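Local coordinates for regulator of Ty1 transposition protein 107 (PDB 3T7K) that binds phosphorylated histone H2A through its C-terminal tandem BRCT repeats during DNA damage repair, at residues D22-C27 against G47-D52; T57-C62 against S79-K84. All blocks are in the same frame, centred on the assembly; numbering follows the deposited sequence.

Contact 1 (D22-C27 against G47-D52)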
loop_
_atom_site.group_PDB
_atom_site.type_symbol
_atom_site.label_atom_id
_atom_site.label_comp_id
_atom_site.label_asym_id
_atom_site.label_seq_id
_atom_site.Cartn_x
_atom_site.Cartn_y
_atom_site.Cartn_z
ATOM N N ASP C 22 11.295 -11.297 6.777
ATOM C CA ASP C 22 10.377 -10.382 6.105
ATOM C C ASP C 22 11.048 -9.069 5.651
ATOM O O ASP C 22 10.563 -7.976 5.932
ATOM C CB ASP C 22 9.151 -10.091 6.985
ATOM C CG ASP C 22 8.134 -9.255 6.260
ATOM O OD1 ASP C 22 8.315 -9.094 5.027
ATOM O OD2 ASP C 22 7.189 -8.684 6.868
ATOM N N LEU C 23 12.148 -9.190 4.916
ATOM C CA LEU C 23 12.883 -8.024 4.438
ATOM C C LEU C 23 12.715 -7.888 2.939
ATOM O O LEU C 23 12.887 -8.848 2.197
ATOM C CB LEU C 23 14.377 -8.148 4.779
ATOM C CG LEU C 23 14.681 -8.314 6.266
ATOM C CD1 LEU C 23 16.162 -8.389 6.485
ATOM C CD2 LEU C 23 14.095 -7.158 7.075
ATOM N N LYS C 24 12.357 -6.691 2.500
ATOM C CA LYS C 24 12.415 -6.348 1.084
ATOM C C LYS C 24 13.437 -5.212 0.996
ATOM O O LYS C 24 13.116 -4.065 1.293
ATOM C CB LYS C 24 11.029 -5.917 0.570
ATOM C CG LYS C 24 9.985 -7.042 0.569
ATOM C CD LYS C 24 8.567 -6.484 0.625
ATOM C CE LYS C 24 8.302 -5.742 1.941
ATOM N NZ LYS C 24 7.050 -4.890 1.934
ATOM N N ALA C 25 14.667 -5.545 0.610
ATOM C CA ALA C 25 15.778 -4.609 0.728
ATOM C C ALA C 25 16.390 -4.188 -0.615
ATOM O O ALA C 25 16.146 -4.811 -1.662
ATOM C CB ALA C 25 16.855 -5.194 1.617
ATOM N N VAL C 26 17.175 -3.114 -0.570
ATOM C CA VAL C 26 18.169 -2.867 -1.586
ATOM C C VAL C 26 19.461 -2.729 -0.807
ATOM O O VAL C 26 19.418 -2.432 0.374
ATOM C CB VAL C 26 17.860 -1.605 -2.443
ATOM C CG1 VAL C 26 16.518 -1.776 -3.147
ATOM C CG2 VAL C 26 17.854 -0.358 -1.581
ATOM N N CYS C 27 20.597 -3.005 -1.443
ATOM C CA CYS C 27 21.888 -2.723 -0.840
ATOM C C CYS C 27 22.472 -1.523 -1.544
ATOM O O CYS C 27 22.242 -1.336 -2.739
ATOM C CB CYS C 27 22.838 -3.887 -1.045
ATOM S SG CYS C 27 22.165 -5.426 -0.424
ATOM N N GLY C 47 12.690 -15.344 3.938
ATOM C CA GLY C 47 11.910 -14.127 3.827
ATOM C C GLY C 47 12.749 -12.867 3.675
ATOM O O GLY C 47 12.367 -11.804 4.159
ATOM N N ILE C 48 13.899 -12.998 3.027
ATOM C CA ILE C 48 14.716 -11.858 2.655
ATOM C C ILE C 48 14.835 -11.819 1.124
ATOM O O ILE C 48 15.338 -12.779 0.500
ATOM C CB ILE C 48 16.132 -11.977 3.225
ATOM C CG1 ILE C 48 16.102 -12.126 4.745
ATOM C CG2 ILE C 48 16.958 -10.775 2.818
ATOM C CD1 ILE C 48 17.457 -12.412 5.336
ATOM N N LYS C 49 14.373 -10.716 0.536
ATOM C CA LYS C 49 14.429 -10.480 -0.909
ATOM C C LYS C 49 15.189 -9.194 -1.152
ATOM O O LYS C 49 14.908 -8.176 -0.498
ATOM C CB LYS C 49 13.016 -10.349 -1.494
ATOM C CG LYS C 49 12.076 -11.436 -1.023
ATOM C CD LYS C 49 10.931 -11.685 -2.002
ATOM C CE LYS C 49 9.809 -10.674 -1.865
ATOM N NZ LYS C 49 8.583 -11.156 -2.564
ATOM N N ILE C 50 16.146 -9.242 -2.075
ATOM C CA ILE C 50 16.985 -8.092 -2.390
ATOM C C ILE C 50 16.795 -7.661 -3.843
ATOM O O ILE C 50 17.108 -8.417 -4.767
ATOM C CB ILE C 50 18.461 -8.412 -2.128
ATOM C CG1 ILE C 50 18.615 -8.952 -0.703
ATOM C CG2 ILE C 50 19.318 -7.189 -2.327
ATOM C CD1 ILE C 50 20.036 -8.918 -0.185
ATOM N N PHE C 51 16.262 -6.456 -4.034
ATOM C CA PHE C 51 15.993 -5.930 -5.367
ATOM C C PHE C 51 17.190 -5.152 -5.880
ATOM O O PHE C 51 18.003 -4.640 -5.097
ATOM C CB PHE C 51 14.746 -5.048 -5.350
ATOM C CG PHE C 51 13.543 -5.740 -4.799
ATOM C CD1 PHE C 51 12.521 -6.153 -5.632
ATOM C CD2 PHE C 51 13.447 -6.015 -3.443
ATOM C CE1 PHE C 51 11.413 -6.812 -5.117
ATOM C CE2 PHE C 51 12.343 -6.675 -2.930
ATOM C CZ PHE C 51 11.327 -7.065 -3.767
ATOM N N ASP C 52 17.302 -5.076 -7.203
ATOM C CA ASP C 52 18.430 -4.394 -7.838
ATOM C C ASP C 52 18.257 -2.881 -7.719
ATOM O O ASP C 52 19.184 -2.152 -7.378
ATOM C CB ASP C 52 18.531 -4.806 -9.312
ATOM O OD1 ASP C 52 17.974 -7.038 -8.654
ATOM O OD2 ASP C 52 19.123 -6.785 -10.504
#
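The F51 ring meets the carbonyl of A25 with its edge: A25 O lies near the ring plane, 3.5 Å from F51 CD2. The neighbouring ring atom F51 CE2 comes obliquely to K24 CB at 3.8 Å. With F51 CG anti to its own carbonyl carbon (chi1 -55°), the ring reaches back along 22-27 instead of continuing with the chain. A25 O also accepts the hydrogen bond from F51 N (2.9 Å), so one residue meets this oxygen through both backbone and ring edge. An alanine here could keep the backbone bond, but without the ring's edge at A25 O and its contact with K24 CB, the side chains of K24 and L60 would probably be left without that cover.

Three further bonds continue the ladder: L23 N to G47 O, K49 N to L23 O, and A25 N to K49 O, the last almost straight at 173°. On the face carrying L23, A25, I48 and I50, L23 and I48 lie side by side, with L23 CD1 4.1 Å from I48 CG1; further along, C27 SG approaches I50 CG2 at 3.9 Å. The strand axes, 4.8 Å apart at closest approach and 25° from parallel, confirm the parallel pairing. Helix 37-45, closed by a Schellman motif at G47, joins the two strands, making this the first beta-alpha-beta unit of the parallel BRCT sheet.

Contact 2 (T57-C62 against S79-K84); sequences TDKLNC and SFEPLK
L60 CB sits over one face of the F80 ring, offset toward the rim. The CH-pi geometry is clear: L60 CB is 3.7 Å from the F80 ring centroid and 23° off the ring normal. From there chi1 (-50°) carries the chain outward past the rim at CZ: L60 CG is 4.2 Å from F80 CZ, and L60 CD1, beside the rim, touches F80 CZ at 3.5 Å. The other branch, CD2, turns away from this ring to pack on F51. At the edge of the F80 ring, near its plane, C62 O stands 3.5 Å from F80 CE2.

The backbone supplies the polar links. K84 N donates to N61 O (2.7 Å), tilted 24° from the carbonyl plane, while the K84 chain crosses N61 CB. L60 O takes hydrogen bonds from two waters, one of which accepts from E81 N; the other donates to P82 O, which the irregular turn containing the cis peptide E81-P82 brings within its reach. At the exposed end, K59 NZ forms a salt bridge with E81 OE1 at 3.2 Å. Thus water, not a direct bond, ties L60 O to the other loop, and the E81 carboxylate is shared between two lysines, K59 and K134.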
loop_
_atom_site.group_PDB
_atom_site.type_symbol
_atom_site.label_atom_id
_atom_site.label_comp_id
_atom_site.label_asym_id
_atom_site.label_seq_id
_atom_site.Cartn_x
_atom_site.Cartn_y
_atom_site.Cartn_z
ATOM N N THR C 57 6.408 0.159 -6.141
ATOM C CA THR C 57 5.349 -0.812 -5.894
ATOM C C THR C 57 5.852 -2.158 -5.381
ATOM O O THR C 57 5.087 -3.113 -5.308
ATOM C CB THR C 57 4.411 -0.985 -7.118
ATOM O OG1 THR C 57 5.163 -1.416 -8.257
ATOM C CG2 THR C 57 3.716 0.333 -7.442
ATOM N N ASP C 58 7.132 -2.238 -5.026
ATOM C CA ASP C 58 7.651 -3.439 -4.363
ATOM C C ASP C 58 7.640 -3.245 -2.851
ATOM O O ASP C 58 7.897 -4.181 -2.093
ATOM C CB ASP C 58 9.066 -3.780 -4.828
ATOM C CG ASP C 58 9.107 -4.252 -6.262
ATOM O OD1 ASP C 58 8.048 -4.657 -6.787
ATOM O OD2 ASP C 58 10.201 -4.223 -6.862
ATOM N N LYS C 59 7.371 -2.011 -2.434
ATOM C CA LYS C 59 7.200 -1.681 -1.026
ATOM C C LYS C 59 8.404 -2.109 -0.196
ATOM O O LYS C 59 8.261 -2.803 0.811
ATOM C CB LYS C 59 5.923 -2.332 -0.492
ATOM C CG LYS C 59 4.646 -1.717 -1.047
ATOM C CD LYS C 59 4.576 -0.229 -0.711
ATOM C CE LYS C 59 3.317 0.413 -1.265
ATOM N NZ LYS C 59 3.272 1.876 -0.983
ATOM N N LEU C 60 9.593 -1.702 -0.623
ATOM C CA LEU C 60 10.798 -2.018 0.122
ATOM C C LEU C 60 10.648 -1.523 1.554
ATOM O O LEU C 60 9.956 -0.538 1.803
ATOM C CB LEU C 60 12.014 -1.375 -0.528
ATOM C CG LEU C 60 12.128 -1.646 -2.026
ATOM C CD1 LEU C 60 13.257 -0.815 -2.641
ATOM C CD2 LEU C 60 12.333 -3.109 -2.288
ATOM N N ASN C 61 11.285 -2.213 2.496
ATOM C CA ASN C 61 11.206 -1.802 3.891
ATOM C C ASN C 61 12.572 -1.804 4.561
ATOM O O ASN C 61 12.688 -1.548 5.751
ATOM C CB ASN C 61 10.223 -2.698 4.664
ATOM C CG ASN C 61 10.656 -4.164 4.699
ATOM O OD1 ASN C 61 11.804 -4.491 4.415
ATOM N ND2 ASN C 61 9.726 -5.054 5.050
ATOM N N CYS C 62 13.614 -2.080 3.792
ATOM C CA CYS C 62 14.926 -2.292 4.372
ATOM C C CYS C 62 16.042 -1.774 3.483
ATOM O O CYS C 62 15.938 -1.769 2.260
ATOM C CB CYS C 62 15.119 -3.796 4.620
ATOM S SG CYS C 62 16.705 -4.262 5.329
ATOM N N SER C 79 12.563 7.406 2.051
ATOM C CA SER C 79 11.154 7.572 1.707
ATOM C C SER C 79 10.442 6.233 1.518
ATOM O O SER C 79 9.441 6.163 0.807
ATOM C CB SER C 79 10.983 8.391 0.433
ATOM O OG SER C 79 11.611 7.713 -0.635
ATOM N N PHE C 80 10.950 5.172 2.137
ATOM C CA PHE C 80 10.205 3.923 2.137
ATOM C C PHE C 80 8.948 4.102 2.997
ATOM O O PHE C 80 8.882 5.003 3.845
ATOM C CB PHE C 80 11.073 2.769 2.639
ATOM C CG PHE C 80 12.128 2.333 1.662
ATOM C CD1 PHE C 80 12.222 2.917 0.412
ATOM C CD2 PHE C 80 13.015 1.327 1.989
ATOM C CE1 PHE C 80 13.202 2.513 -0.491
ATOM C CE2 PHE C 80 13.991 0.913 1.104
ATOM C CZ PHE C 80 14.085 1.511 -0.146
ATOM N N GLU C 81 7.954 3.244 2.788
ATOM C CA GLU C 81 6.638 3.431 3.388
ATOM C C GLU C 81 6.119 2.209 4.165
ATOM O O GLU C 81 5.195 1.521 3.718
ATOM C CB GLU C 81 5.654 3.814 2.288
ATOM C CG GLU C 81 6.043 5.125 1.575
ATOM C CD GLU C 81 5.191 5.400 0.344
ATOM O OE1 GLU C 81 4.182 4.684 0.141
ATOM O OE2 GLU C 81 5.534 6.325 -0.424
ATOM N N PRO C 82 6.700 1.942 5.342
ATOM C CA PRO C 82 7.789 2.725 5.918
ATOM C C PRO C 82 9.126 2.039 5.733
ATOM O O PRO C 82 9.182 0.894 5.270
ATOM C CB PRO C 82 7.442 2.720 7.401
ATOM C CG PRO C 82 6.873 1.309 7.605
ATOM C CD PRO C 82 6.166 0.955 6.304
ATOM N N LEU C 83 10.196 2.727 6.120
ATOM C CA LEU C 83 11.482 2.072 6.279
ATOM C C LEU C 83 11.425 1.403 7.630
ATOM O O LEU C 83 11.068 2.038 8.610
ATOM C CB LEU C 83 12.633 3.073 6.263
ATOM C CG LEU C 83 14.016 2.484 6.555
ATOM C CD1 LEU C 83 14.488 1.561 5.424
ATOM C CD2 LEU C 83 15.028 3.591 6.791
ATOM N N LYS C 84 11.760 0.122 7.689
ATOM C CA LYS C 84 11.653 -0.608 8.945
ATOM C C LYS C 84 13.016 -0.958 9.490
ATOM O O LYS C 84 13.220 -1.008 10.695
ATOM C CB LYS C 84 10.834 -1.886 8.735
ATOM C CG LYS C 84 9.365 -1.602 8.499
ATOM C CD LYS C 84 8.535 -2.860 8.305
ATOM C CE LYS C 84 7.080 -2.477 8.048
ATOM N NZ LYS C 84 6.213 -3.654 7.746
HETATM O O HOH W 1 8.547 1.421 0.718
HETATM O O HOH W 2 7.694 -0.658 3.903
#

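Both contacts belong to the first BRCT repeat of this C-terminal tandem pair, their centres about 10 Å apart. Contact 1 is a partly buried strand pairing at one edge of the four-stranded sheet; contact 2 is more buried and joins the loops leading into strands 62-64 and 85-87, on the other side of strand 23-27. The direct evidence of coupling is the bonding between them: K24 NZ reaches K59 O at 2.7 Å, and K24 O lies 2.9 Å from N61 N, while F51 packs on L60 and D58. Their chemistry differs accordingly: contact 1 repeats one backbone bond pattern, whereas contact 2 mixes ring packing, bridging water and charge where the backbone is irregular.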